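Local coordinates for L-hydantoinase (Arthrobacter aurescens, PDB 1GKR), which catalyses the zinc-dependent hydrolytic ring opening of hydantoins, preferring aryl over alkyl derivatives and showing a stereoselectivity that changes with the substrate, at residues 51-56 / 358-363; 64-69 / 110-115; 275-280 / 415-420; 344-349 / 392-397; 403-406 / 411-414. All coordinates share one frame; numbering follows the deposited sequence.

Interaction 1: 51-56 / 358-363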
# COMPACT_ATOMS: atom_id res chain seq x y z
N PHE A 51 -12.28 -25.80 -32.32
CA PHE A 51 -12.73 -25.14 -31.11
C PHE A 51 -14.06 -24.43 -31.35
O PHE A 51 -14.25 -23.77 -32.38
CB PHE A 51 -11.70 -24.13 -30.64
CG PHE A 51 -10.46 -24.76 -30.12
CD1 PHE A 51 -10.48 -25.46 -28.92
CD2 PHE A 51 -9.28 -24.68 -30.84
CE1 PHE A 51 -9.34 -26.09 -28.45
CE2 PHE A 51 -8.12 -25.31 -30.38
CZ PHE A 51 -8.15 -26.02 -29.18
N VAL A 52 -14.98 -24.58 -30.40
CA VAL A 52 -16.26 -23.90 -30.49
C VAL A 52 -16.35 -23.02 -29.24
O VAL A 52 -16.07 -23.49 -28.14
CB VAL A 52 -17.42 -24.90 -30.52
CG1 VAL A 52 -18.75 -24.16 -30.42
CG2 VAL A 52 -17.37 -25.70 -31.81
N MET A 53 -16.71 -21.75 -29.42
CA MET A 53 -16.81 -20.83 -28.29
C MET A 53 -18.12 -20.04 -28.37
O MET A 53 -18.78 -20.03 -29.41
CB MET A 53 -15.64 -19.84 -28.29
CG MET A 53 -15.61 -18.93 -29.49
SD MET A 53 -14.21 -17.80 -29.45
CE MET A 53 -14.90 -16.45 -28.60
N PRO A 54 -18.51 -19.39 -27.26
CA PRO A 54 -19.76 -18.62 -27.30
C PRO A 54 -19.56 -17.40 -28.18
O PRO A 54 -18.42 -16.96 -28.39
CB PRO A 54 -19.97 -18.23 -25.83
CG PRO A 54 -19.19 -19.27 -25.08
CD PRO A 54 -17.95 -19.41 -25.90
N GLY A 55 -20.66 -16.86 -28.70
CA GLY A 55 -20.54 -15.69 -29.53
C GLY A 55 -19.91 -14.58 -28.71
O GLY A 55 -20.15 -14.48 -27.50
N VAL A 56 -19.09 -13.75 -29.34
CA VAL A 56 -18.45 -12.66 -28.63
C VAL A 56 -19.49 -11.59 -28.29
O VAL A 56 -20.35 -11.27 -29.10
CB VAL A 56 -17.37 -12.01 -29.48
CG1 VAL A 56 -16.94 -10.69 -28.86
CG2 VAL A 56 -16.19 -12.97 -29.60
N GLU A 358 -9.10 -20.02 -23.00
CA GLU A 358 -9.98 -19.91 -21.85
C GLU A 358 -10.11 -18.49 -21.36
O GLU A 358 -11.20 -18.04 -21.04
CB GLU A 358 -9.48 -20.80 -20.70
CG GLU A 358 -9.55 -22.30 -20.98
CD GLU A 358 -8.25 -22.86 -21.53
OE1 GLU A 358 -7.58 -22.17 -22.33
OE2 GLU A 358 -7.90 -24.00 -21.16
N ARG A 359 -8.99 -17.77 -21.31
CA ARG A 359 -9.03 -16.39 -20.85
C ARG A 359 -9.73 -15.50 -21.88
O ARG A 359 -10.51 -14.60 -21.52
CB ARG A 359 -7.62 -15.89 -20.59
CG ARG A 359 -7.58 -14.42 -20.29
CD ARG A 359 -7.02 -14.17 -18.92
NE ARG A 359 -7.95 -14.52 -17.86
CZ ARG A 359 -7.56 -14.92 -16.65
NH1 ARG A 359 -6.27 -15.04 -16.36
NH2 ARG A 359 -8.47 -15.21 -15.73
N LEU A 360 -9.47 -15.75 -23.16
CA LEU A 360 -10.08 -14.98 -24.23
C LEU A 360 -11.58 -15.05 -24.12
O LEU A 360 -12.27 -14.04 -24.22
CB LEU A 360 -9.64 -15.52 -25.59
CG LEU A 360 -10.11 -14.72 -26.81
CD1 LEU A 360 -9.12 -14.88 -27.95
CD2 LEU A 360 -11.48 -15.20 -27.24
N VAL A 361 -12.11 -16.25 -23.90
CA VAL A 361 -13.55 -16.40 -23.78
C VAL A 361 -14.09 -15.68 -22.54
O VAL A 361 -15.21 -15.19 -22.54
CB VAL A 361 -13.94 -17.90 -23.74
CG1 VAL A 361 -15.35 -18.08 -23.21
CG2 VAL A 361 -13.85 -18.46 -25.13
N GLU A 362 -13.27 -15.61 -21.50
CA GLU A 362 -13.68 -14.95 -20.28
C GLU A 362 -13.84 -13.45 -20.45
O GLU A 362 -14.86 -12.88 -20.04
CB GLU A 362 -12.67 -15.21 -19.16
CG GLU A 362 -13.14 -14.71 -17.81
CD GLU A 362 -12.09 -14.82 -16.74
OE1 GLU A 362 -10.92 -14.48 -17.02
OE2 GLU A 362 -12.43 -15.24 -15.61
N VAL A 363 -12.85 -12.82 -21.07
CA VAL A 363 -12.89 -11.37 -21.27
C VAL A 363 -13.71 -10.87 -22.48
O VAL A 363 -14.11 -9.70 -22.52
CB VAL A 363 -11.46 -10.79 -21.40
CG1 VAL A 363 -10.63 -11.18 -20.21
CG2 VAL A 363 -10.83 -11.28 -22.66
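Met53 and Val361 form the middle of an apolar contact between strand 51-54 and the helical residues 358-363. CB of Met53 lies 3.9 Å from CG2 of Val361, and the methionine runs antiparallel to the valine side chain. The methionine is straight through chi2 and then bends at chi3 (-90°), which brings Met53 CE back to 4.1 Å from the same Val361 CG2. Met53 CE also reaches Leu360 CD2 at 3.9 Å, the leucine lying square across the methionine. The valine divides its branches: Val361 CG1, anti to the backbone N (chi1 163°), meets the ring carbon CD of Pro54 at 4.0 Å, while CG2 serves the methionine.

The axes of strand and helix run nearly parallel, 22° apart, and approach to 9.3 Å. Strand 51-62 begins beside strands 9-13 and 389-393 of the small beta domain and continues into the amidohydrolase barrel, where its far end carries the zinc ligands His60 and His62. That axis distance, with the Met53 and Pro54 contacts, places helix 357-372 against the first part of the strand, well away from the metals.

No hydrogen bond crosses the contact; the helix has a salt bridge of its own on another side. NE and NH2 of Arg359 grip one oxygen of Glu362 side-on, with Arg359 NH2 2.9 Å from Glu362 OE1. OE1 lies close to the guanidinium plane and is met by NH2 on its syn side. The remaining nitrogen of that group, NH1, is hydrogen-bonded to the carbonyl oxygen of Glu302.

Interaction 2: 64-69 / 110-115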
# COMPACT_ATOMS: atom_id res chain seq x y z
N ILE A 64 -23.35 4.10 -34.32
CA ILE A 64 -23.91 5.45 -34.37
C ILE A 64 -25.28 5.52 -35.03
O ILE A 64 -26.28 5.72 -34.34
CB ILE A 64 -23.00 6.43 -35.12
CG1 ILE A 64 -21.56 6.34 -34.61
CG2 ILE A 64 -23.56 7.85 -34.96
CD1 ILE A 64 -21.29 7.15 -33.37
N ASP A 65 -25.29 5.36 -36.36
CA ASP A 65 -26.51 5.37 -37.18
C ASP A 65 -27.36 6.62 -36.96
O ASP A 65 -26.84 7.72 -36.77
CB ASP A 65 -27.34 4.11 -36.87
CG ASP A 65 -28.26 3.70 -38.03
OD1 ASP A 65 -27.75 3.10 -39.01
OD2 ASP A 65 -29.48 3.95 -37.96
N MET A 66 -28.68 6.44 -36.99
CA MET A 66 -29.63 7.53 -36.81
C MET A 66 -29.41 8.65 -37.83
O MET A 66 -29.04 8.38 -38.97
CB MET A 66 -29.56 8.06 -35.38
CG MET A 66 -29.76 6.96 -34.35
SD MET A 66 -31.24 5.94 -34.65
CE MET A 66 -32.45 6.82 -33.63
N ASP A 67 -29.64 9.90 -37.43
CA ASP A 67 -29.49 11.01 -38.37
C ASP A 67 -28.11 11.14 -39.01
O ASP A 67 -27.94 11.86 -40.00
CB ASP A 67 -29.85 12.35 -37.70
CG ASP A 67 -31.34 12.45 -37.37
OD1 ASP A 67 -32.10 11.52 -37.73
OD2 ASP A 67 -31.73 13.46 -36.75
N LEU A 68 -27.13 10.43 -38.47
CA LEU A 68 -25.79 10.50 -39.02
C LEU A 68 -25.40 9.21 -39.71
O LEU A 68 -24.22 8.98 -39.99
CB LEU A 68 -24.80 10.77 -37.88
CG LEU A 68 -25.10 11.97 -36.98
CD1 LEU A 68 -24.08 12.03 -35.86
CD2 LEU A 68 -25.08 13.26 -37.81
N LYS A 69 -26.37 8.37 -40.02
CA LYS A 69 -26.05 7.10 -40.62
C LYS A 69 -25.22 7.15 -41.91
O LYS A 69 -24.41 6.27 -42.14
CB LYS A 69 -27.32 6.27 -40.83
CG LYS A 69 -28.19 6.68 -41.98
CD LYS A 69 -29.55 5.97 -41.90
CE LYS A 69 -30.41 6.58 -40.80
NZ LYS A 69 -31.71 5.88 -40.63
N LYS A 110 -34.28 1.91 -30.44
CA LYS A 110 -34.60 0.50 -30.25
C LYS A 110 -35.42 -0.04 -31.41
O LYS A 110 -35.21 -1.16 -31.89
CB LYS A 110 -35.36 0.33 -28.95
CG LYS A 110 -35.96 -1.04 -28.74
CD LYS A 110 -36.55 -1.06 -27.35
CE LYS A 110 -37.57 -2.15 -27.16
NZ LYS A 110 -38.19 -1.97 -25.81
N LYS A 111 -36.38 0.78 -31.85
CA LYS A 111 -37.26 0.42 -32.95
C LYS A 111 -36.43 0.25 -34.21
O LYS A 111 -36.51 -0.77 -34.88
CB LYS A 111 -38.28 1.53 -33.12
CG LYS A 111 -39.36 1.29 -34.15
CD LYS A 111 -40.32 2.47 -34.12
CE LYS A 111 -41.06 2.67 -35.44
NZ LYS A 111 -41.77 4.00 -35.44
N GLN A 112 -35.62 1.26 -34.50
CA GLN A 112 -34.76 1.24 -35.67
C GLN A 112 -33.78 0.07 -35.65
O GLN A 112 -33.73 -0.73 -36.59
CB GLN A 112 -33.97 2.54 -35.74
CG GLN A 112 -34.84 3.75 -35.95
CD GLN A 112 -34.97 4.06 -37.41
OE1 GLN A 112 -35.33 3.20 -38.22
NE2 GLN A 112 -34.67 5.31 -37.77
N ALA A 113 -32.99 0.00 -34.58
CA ALA A 113 -32.00 -1.05 -34.40
C ALA A 113 -32.62 -2.42 -34.62
O ALA A 113 -32.02 -3.29 -35.26
CB ALA A 113 -31.41 -0.97 -33.01
N GLY A 114 -33.82 -2.61 -34.08
CA GLY A 114 -34.49 -3.89 -34.23
C GLY A 114 -34.89 -4.23 -35.66
O GLY A 114 -35.02 -5.40 -36.02
N GLN A 115 -35.08 -3.21 -36.48
CA GLN A 115 -35.48 -3.43 -37.86
C GLN A 115 -34.31 -3.60 -38.81
O GLN A 115 -34.47 -4.19 -39.87
CB GLN A 115 -36.32 -2.26 -38.36
CG GLN A 115 -37.63 -2.07 -37.65
CD GLN A 115 -38.29 -0.75 -38.04
OE1 GLN A 115 -39.38 -0.42 -37.56
NE2 GLN A 115 -37.63 0.02 -38.91
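Met66 and Gln112 have the closest CA atoms of the pair, 8.2 Å apart, where the irregular loop 64-69 faces the helical residues 110-115. The loop follows strand 51-62, which ends in the zinc ligand His62, and three successive residues, Ile64, Asp65 and Met66, take positive phi. It then curls into a turn, with Lys69 N bonded to Met66 O at 2.9 Å. Residues 110-115 are helical, Gly114 N reaching Lys110 O at 3.0 Å.

Gln112 projects from the helix towards the loop and carries its half of the contact, its chain bending at chi2 (-92°). SD of Met66 lies 4.4 Å from Gln112 CG, a loose meeting of sulfur and methylene. The amide NE2 of Gln112 stands 4.2 Å from NZ of Lys69, with the two chains roughly perpendicular; no bond joins these nitrogens.

Polar order comes from Asp65 instead. Asp65 OD2 accepts Met66 N at 2.8 Å, from well above the carboxylate plane (42°), and forms a salt bridge with Arg116 just beyond the helical segment; OD1 accepts from Phe75 N. Lys69 NZ makes only a long salt bridge with Asp65 OD2, at 4.0 Å.

Lys69 and Arg116 thus gather round one carboxylate, which is likely to keep Asp65 ionised. Across to the loop Gln112 offers loose contacts and no hydrogen bond, while its OE1 is weakly bonded to Arg116 NH2.

Interaction 3: 275-280 / 415-420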
# COMPACT_ATOMS: atom_id res chain seq x y z
N ALA A 275 2.97 4.56 -35.12
CA ALA A 275 2.41 5.87 -35.39
C ALA A 275 2.80 6.41 -36.75
O ALA A 275 1.96 6.92 -37.48
CB ALA A 275 2.82 6.84 -34.30
N GLU A 276 4.07 6.29 -37.10
CA GLU A 276 4.52 6.81 -38.38
C GLU A 276 3.92 6.19 -39.62
O GLU A 276 3.56 6.91 -40.55
CB GLU A 276 6.04 6.76 -38.45
CG GLU A 276 6.70 8.04 -37.99
CD GLU A 276 8.16 7.85 -37.64
OE1 GLU A 276 8.90 7.26 -38.47
OE2 GLU A 276 8.56 8.27 -36.53
N ARG A 277 3.78 4.87 -39.66
CA ARG A 277 3.21 4.27 -40.86
C ARG A 277 1.69 4.23 -40.87
O ARG A 277 1.09 4.25 -41.95
CB ARG A 277 3.76 2.86 -41.09
CG ARG A 277 3.13 1.79 -40.24
CD ARG A 277 3.94 0.51 -40.25
NE ARG A 277 3.41 -0.46 -39.29
CZ ARG A 277 2.24 -1.08 -39.43
NH1 ARG A 277 1.48 -0.82 -40.49
NH2 ARG A 277 1.82 -1.94 -38.50
N ILE A 278 1.04 4.18 -39.70
CA ILE A 278 -0.42 4.13 -39.64
C ILE A 278 -1.04 5.52 -39.50
O ILE A 278 -2.18 5.75 -39.89
CB ILE A 278 -0.90 3.24 -38.47
CG1 ILE A 278 -0.47 1.80 -38.72
CG2 ILE A 278 -2.41 3.32 -38.32
CD1 ILE A 278 -0.72 0.89 -37.53
N GLY A 279 -0.27 6.44 -38.95
CA GLY A 279 -0.74 7.80 -38.80
C GLY A 279 -2.09 7.98 -38.12
O GLY A 279 -2.40 7.31 -37.14
N PRO A 280 -2.92 8.88 -38.66
CA PRO A 280 -4.25 9.20 -38.13
C PRO A 280 -5.23 8.05 -37.98
O PRO A 280 -6.20 8.15 -37.26
CB PRO A 280 -4.76 10.27 -39.09
CG PRO A 280 -4.13 9.87 -40.40
CD PRO A 280 -2.72 9.49 -39.99
N ASP A 415 -5.21 -2.81 -41.29
CA ASP A 415 -5.20 -3.11 -42.71
C ASP A 415 -3.86 -3.70 -43.12
O ASP A 415 -2.80 -3.19 -42.75
CB ASP A 415 -5.51 -1.83 -43.50
CG ASP A 415 -5.95 -2.11 -44.92
OD1 ASP A 415 -6.62 -3.14 -45.18
OD2 ASP A 415 -5.65 -1.26 -45.78
N GLY A 416 -3.91 -4.80 -43.87
CA GLY A 416 -2.70 -5.45 -44.33
C GLY A 416 -2.06 -6.46 -43.39
O GLY A 416 -1.29 -7.32 -43.82
N MET A 417 -2.37 -6.36 -42.10
CA MET A 417 -1.80 -7.29 -41.13
C MET A 417 -2.28 -8.71 -41.30
O MET A 417 -3.40 -8.97 -41.75
CB MET A 417 -2.10 -6.82 -39.73
CG MET A 417 -1.15 -5.77 -39.26
SD MET A 417 -1.55 -5.28 -37.59
CE MET A 417 -1.25 -3.47 -37.74
N PRO A 418 -1.41 -9.68 -40.96
CA PRO A 418 -1.76 -11.09 -41.07
C PRO A 418 -2.79 -11.56 -40.06
O PRO A 418 -2.88 -11.03 -38.95
CB PRO A 418 -0.41 -11.79 -40.90
CG PRO A 418 0.30 -10.89 -39.98
CD PRO A 418 -0.02 -9.51 -40.52
N VAL A 419 -3.55 -12.57 -40.46
CA VAL A 419 -4.59 -13.17 -39.64
C VAL A 419 -4.39 -14.68 -39.70
O VAL A 419 -4.44 -15.27 -40.77
CB VAL A 419 -5.97 -12.83 -40.21
CG1 VAL A 419 -7.06 -13.55 -39.43
CG2 VAL A 419 -6.18 -11.33 -40.20
N THR A 420 -4.15 -15.31 -38.55
CA THR A 420 -3.94 -16.75 -38.52
C THR A 420 -5.06 -17.51 -37.83
O THR A 420 -5.04 -18.74 -37.75
CB THR A 420 -2.61 -17.11 -37.82
OG1 THR A 420 -2.63 -16.62 -36.47
CG2 THR A 420 -1.44 -16.50 -38.58
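Met417 meets Arg277 and Ile278 with a single atom, its methyl CE, so the contact is small, 82 Å² in all, and has two unlike sides. On the buried side the meeting is the looser one: Met417 CE lies 4.4 Å from CD1 of Ile278, in apolar surroundings extended by Met344 and Val400, both of which touch the methionine. The methionine chain runs straight through chi2 before bending at chi3 (-141°), and this brings the methyl to face both side chains at once.

The two segments belong to different parts of the amidohydrolase fold. Helix 275-278 lies in the connection after barrel strand 259-263, whereas 415-420 leads into strand 418-428, which pairs with strands 389-393 and 398-399. Gly279 is the first residue to leave helical angles, with positive phi (52°), and its backbone N bonds to Ala275 O at 2.7 Å.

At the solvent rim the approach is closer, although Arg277 itself is exposed. Its chain is extended from CG to NE, and Arg277 NH2 stands 3.5 Å from Met417 CE. The methyl comes to the guanidinium at its edge and in its plane, where it offers no acceptor. CG1 of Ile278 lies 3.7 Å above the plane of the Arg277 guanidinium, over one face and offset towards the rim. NH2 has a long, weak ion pair with Asp274 OD1; Met417 gives the group only an apolar neighbour.

Interaction 4: 344-349 / 392-397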
# COMPACT_ATOMS: atom_id res chain seq x y z
N MET A 344 -7.87 -10.53 -34.45
CA MET A 344 -6.64 -9.92 -33.99
C MET A 344 -6.19 -10.57 -32.68
O MET A 344 -5.01 -10.85 -32.51
CB MET A 344 -6.83 -8.42 -33.83
CG MET A 344 -5.73 -7.60 -34.50
SD MET A 344 -5.39 -8.18 -36.19
CE MET A 344 -3.68 -7.83 -36.32
N MET A 345 -7.13 -10.82 -31.76
CA MET A 345 -6.80 -11.45 -30.48
C MET A 345 -6.39 -12.91 -30.68
O MET A 345 -5.44 -13.40 -30.06
CB MET A 345 -8.00 -11.40 -29.52
CG MET A 345 -8.38 -10.02 -29.07
SD MET A 345 -6.96 -9.02 -28.61
CE MET A 345 -6.35 -9.89 -27.18
N LEU A 346 -7.12 -13.60 -31.55
CA LEU A 346 -6.82 -14.99 -31.86
C LEU A 346 -5.43 -15.09 -32.48
O LEU A 346 -4.62 -15.93 -32.11
CB LEU A 346 -7.86 -15.49 -32.85
CG LEU A 346 -8.89 -16.54 -32.42
CD1 LEU A 346 -9.20 -16.45 -30.94
CD2 LEU A 346 -10.13 -16.33 -33.27
N THR A 347 -5.15 -14.20 -33.43
CA THR A 347 -3.89 -14.18 -34.14
C THR A 347 -2.65 -13.80 -33.33
O THR A 347 -1.69 -14.57 -33.28
CB THR A 347 -3.97 -13.23 -35.36
OG1 THR A 347 -4.86 -13.79 -36.34
CG2 THR A 347 -2.62 -13.01 -35.99
N ASN A 348 -2.67 -12.64 -32.69
CA ASN A 348 -1.51 -12.19 -31.93
C ASN A 348 -1.52 -12.56 -30.47
O ASN A 348 -0.55 -12.29 -29.74
CB ASN A 348 -1.36 -10.69 -32.07
CG ASN A 348 -1.28 -10.26 -33.51
OD1 ASN A 348 -0.33 -10.58 -34.22
ND2 ASN A 348 -2.30 -9.54 -33.97
N GLY A 349 -2.62 -13.16 -30.02
CA GLY A 349 -2.74 -13.57 -28.64
C GLY A 349 -2.67 -15.09 -28.51
O GLY A 349 -1.66 -15.65 -28.07
N LEU A 392 -14.30 -22.08 -34.66
CA LEU A 392 -13.05 -21.41 -34.97
C LEU A 392 -12.12 -22.21 -35.85
O LEU A 392 -12.28 -23.41 -36.03
CB LEU A 392 -12.31 -21.08 -33.67
CG LEU A 392 -12.55 -19.73 -33.00
CD1 LEU A 392 -14.02 -19.39 -32.95
CD2 LEU A 392 -11.96 -19.79 -31.61
N ASP A 393 -11.14 -21.53 -36.43
CA ASP A 393 -10.14 -22.18 -37.25
C ASP A 393 -8.86 -21.43 -36.90
O ASP A 393 -8.66 -20.30 -37.36
CB ASP A 393 -10.45 -22.02 -38.73
CG ASP A 393 -9.56 -22.88 -39.61
OD1 ASP A 393 -8.34 -22.93 -39.37
OD2 ASP A 393 -10.09 -23.52 -40.54
N LEU A 394 -8.03 -22.04 -36.07
CA LEU A 394 -6.78 -21.41 -35.66
C LEU A 394 -5.63 -21.71 -36.60
O LEU A 394 -4.47 -21.45 -36.29
CB LEU A 394 -6.40 -21.82 -34.23
CG LEU A 394 -7.25 -21.30 -33.07
CD1 LEU A 394 -7.90 -19.97 -33.44
CD2 LEU A 394 -8.31 -22.29 -32.74
N ASP A 395 -5.95 -22.26 -37.76
CA ASP A 395 -4.90 -22.56 -38.71
C ASP A 395 -5.18 -21.95 -40.08
O ASP A 395 -5.25 -22.63 -41.10
CB ASP A 395 -4.72 -24.07 -38.82
CG ASP A 395 -3.57 -24.44 -39.71
OD1 ASP A 395 -2.47 -23.84 -39.56
OD2 ASP A 395 -3.76 -25.33 -40.56
N ILE A 396 -5.34 -20.63 -40.08
CA ILE A 396 -5.63 -19.86 -41.28
C ILE A 396 -4.41 -19.04 -41.64
O ILE A 396 -3.53 -18.80 -40.81
CB ILE A 396 -6.79 -18.87 -41.02
CG1 ILE A 396 -8.07 -19.64 -40.70
CG2 ILE A 396 -7.00 -17.97 -42.19
CD1 ILE A 396 -8.44 -20.67 -41.74
N ASP A 397 -4.35 -18.61 -42.88
CA ASP A 397 -3.26 -17.77 -43.35
C ASP A 397 -3.90 -16.78 -44.30
O ASP A 397 -4.37 -17.16 -45.37
CB ASP A 397 -2.20 -18.59 -44.08
CG ASP A 397 -1.08 -17.72 -44.60
OD1 ASP A 397 -0.45 -17.01 -43.79
OD2 ASP A 397 -0.84 -17.76 -45.82
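OG1 of Thr347, one residue after the Leu346 that meets Leu392 and Leu394, has three backbone partners, one of them weak: it bonds to the carbonyl oxygen of Pro343 one turn back in the helix, accepts the backbone N of Thr420, and is weakly approached by Gly421 N. This ties the helix to the start of strand 418-428 beside the apolar contact.

A second polar feature shapes the other segment. OD1 of Asp393 accepts the backbone N of Asp395 at 3.0 Å, nearly along the C-O axis and with an N-H...O angle of 149°. This is an Asx turn, and it bends the chain as strand 389-393 ends.

Between the segments there are no hydrogen bonds, and Leu346 does all the touching from the helix. Its branch carbon, Leu346 CG, lies 3.7 Å from CD1 of Leu394, whose side chain stands nearly perpendicular to it. Leu394 sets off to one side, but a chi1 of -70° leaves its CG beside the backbone N, and from there CD1 comes round towards the helix. CD2 of Leu346 reaches the CG of Leu392 at a looser 4.2 Å, one side chain slanting over the other. The nearest CA atoms, those of Leu346 and Leu394, are 7.5 Å apart.

Helix 341-350 lies among several neighbours: Leu346 also touches Leu360 of helix 357-372, Thr347 lies on Val419 of strand 418-428, and beyond the contact Leu392 and Leu394 rest on Met53 and Phe51 of strand 51-62.

Interaction 5: 403-406 / 411-414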
# COMPACT_ATOMS: atom_id res chain seq x y z
N SER A 403 -10.75 -2.93 -47.33
CA SER A 403 -11.66 -2.64 -48.44
C SER A 403 -12.75 -3.69 -48.57
O SER A 403 -13.74 -3.46 -49.26
CB SER A 403 -10.89 -2.57 -49.75
OG SER A 403 -10.31 -3.83 -50.03
N GLN A 404 -12.55 -4.84 -47.92
CA GLN A 404 -13.52 -5.92 -47.96
C GLN A 404 -14.52 -5.82 -46.80
O GLN A 404 -15.46 -6.60 -46.72
CB GLN A 404 -12.82 -7.27 -47.90
CG GLN A 404 -11.95 -7.57 -49.10
CD GLN A 404 -12.68 -7.32 -50.41
OE1 GLN A 404 -13.73 -7.91 -50.67
NE2 GLN A 404 -12.14 -6.42 -51.23
N PHE A 405 -14.29 -4.86 -45.91
CA PHE A 405 -15.16 -4.65 -44.76
C PHE A 405 -16.61 -4.50 -45.19
O PHE A 405 -16.91 -3.87 -46.20
CB PHE A 405 -14.75 -3.39 -43.99
CG PHE A 405 -13.59 -3.60 -43.06
CD1 PHE A 405 -12.86 -4.78 -43.07
CD2 PHE A 405 -13.22 -2.59 -42.17
CE1 PHE A 405 -11.78 -4.96 -42.22
CE2 PHE A 405 -12.13 -2.75 -41.32
CZ PHE A 405 -11.41 -3.94 -41.34
N ARG A 406 -17.50 -5.07 -44.40
CA ARG A 406 -18.92 -5.00 -44.70
C ARG A 406 -19.55 -3.72 -44.15
O ARG A 406 -20.67 -3.36 -44.51
CB ARG A 406 -19.60 -6.22 -44.09
CG ARG A 406 -18.85 -7.51 -44.36
CD ARG A 406 -18.98 -7.87 -45.81
NE ARG A 406 -20.38 -8.11 -46.14
CZ ARG A 406 -20.95 -7.78 -47.30
NH1 ARG A 406 -20.25 -7.17 -48.25
NH2 ARG A 406 -22.23 -8.06 -47.51
N TYR A 411 -11.72 1.27 -43.84
CA TYR A 411 -10.31 1.47 -43.52
C TYR A 411 -10.04 0.94 -42.12
O TYR A 411 -10.97 0.80 -41.32
CB TYR A 411 -9.93 2.94 -43.62
CG TYR A 411 -10.69 3.85 -42.70
CD1 TYR A 411 -10.27 4.06 -41.39
CD2 TYR A 411 -11.84 4.51 -43.14
CE1 TYR A 411 -10.96 4.91 -40.55
CE2 TYR A 411 -12.54 5.37 -42.30
CZ TYR A 411 -12.10 5.56 -41.00
OH TYR A 411 -12.78 6.39 -40.17
N SER A 412 -8.79 0.63 -41.81
CA SER A 412 -8.49 0.06 -40.51
C SER A 412 -7.02 0.14 -40.18
O SER A 412 -6.18 0.03 -41.06
CB SER A 412 -8.93 -1.40 -40.49
OG SER A 412 -8.29 -2.12 -39.45
N PRO A 413 -6.70 0.34 -38.89
CA PRO A 413 -5.31 0.43 -38.40
C PRO A 413 -4.60 -0.90 -38.66
O PRO A 413 -3.38 -0.96 -38.77
CB PRO A 413 -5.48 0.68 -36.90
CG PRO A 413 -6.86 1.19 -36.77
CD PRO A 413 -7.65 0.42 -37.77
N PHE A 414 -5.39 -1.97 -38.75
CA PHE A 414 -4.87 -3.32 -38.95
C PHE A 414 -4.79 -3.71 -40.41
O PHE A 414 -4.36 -4.81 -40.74
CB PHE A 414 -5.77 -4.33 -38.22
CG PHE A 414 -6.00 -4.00 -36.78
CD1 PHE A 414 -4.94 -3.93 -35.89
CD2 PHE A 414 -7.28 -3.74 -36.31
CE1 PHE A 414 -5.14 -3.60 -34.56
CE2 PHE A 414 -7.50 -3.40 -34.98
CZ PHE A 414 -6.43 -3.33 -34.10
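Phe405 and Ser412 meet within the long loop that joins strand 398-399 to strand 418-428, folding it back on itself. The ring carbon CE2 of Phe405 lies 3.6 Å from CB of Ser412, and the adjacent Phe405 CZ is 3.7 Å from the same Ser412 CB. Tyr411 O stands 3.7 Å from Phe405 CE2; both partners approach the ring obliquely. A chi1 of -81° swings the phenyl group towards residues 411-414, while Glu339 and Thr340 touch it from elsewhere in the chain.

An alanine in place of Phe405 would remove the ring and would probably open a gap beside Ser412 CB, leaving the two arms of the loop less firmly held together.

Tyr411 turns its side chain the other way: its OH bonds to the carbonyl oxygen of His316, and its ring meets that of Tyr281 with the planes about 60° apart. Its side chain is about 11 Å from that of the zinc ligand His62, near but not at the metal site. OG of Ser412, anti to its own backbone N, accepts Phe414 N at 3.0 Å, and this side-chain-to-backbone bond two residues on defines an ST turn.

Interactions 1 and 4 touch at several points, their centres 13 Å apart: Phe51 O lies 2.8 Å from Leu392 N as strands 51-62 and 389-393 pair, and helices 341-350 and 357-372 pack on them. Interaction 4 continues into interaction 3 (centres 17 Å apart), where Thr420 O is 3.0 Å from Ile396 N. Interaction 3 in turn borders interaction 5, centres 10 Å apart, with Ile278 CD1 3.5 Å from Pro413 O. Interaction 2 stands alone, its nearest atoms about 10 Å from those of interaction 5. Interactions 2 and 5 reach nearest the metal centre: Met66 and Tyr411 each lie about 11 Å, side chain to side chain, from the zinc ligand His62.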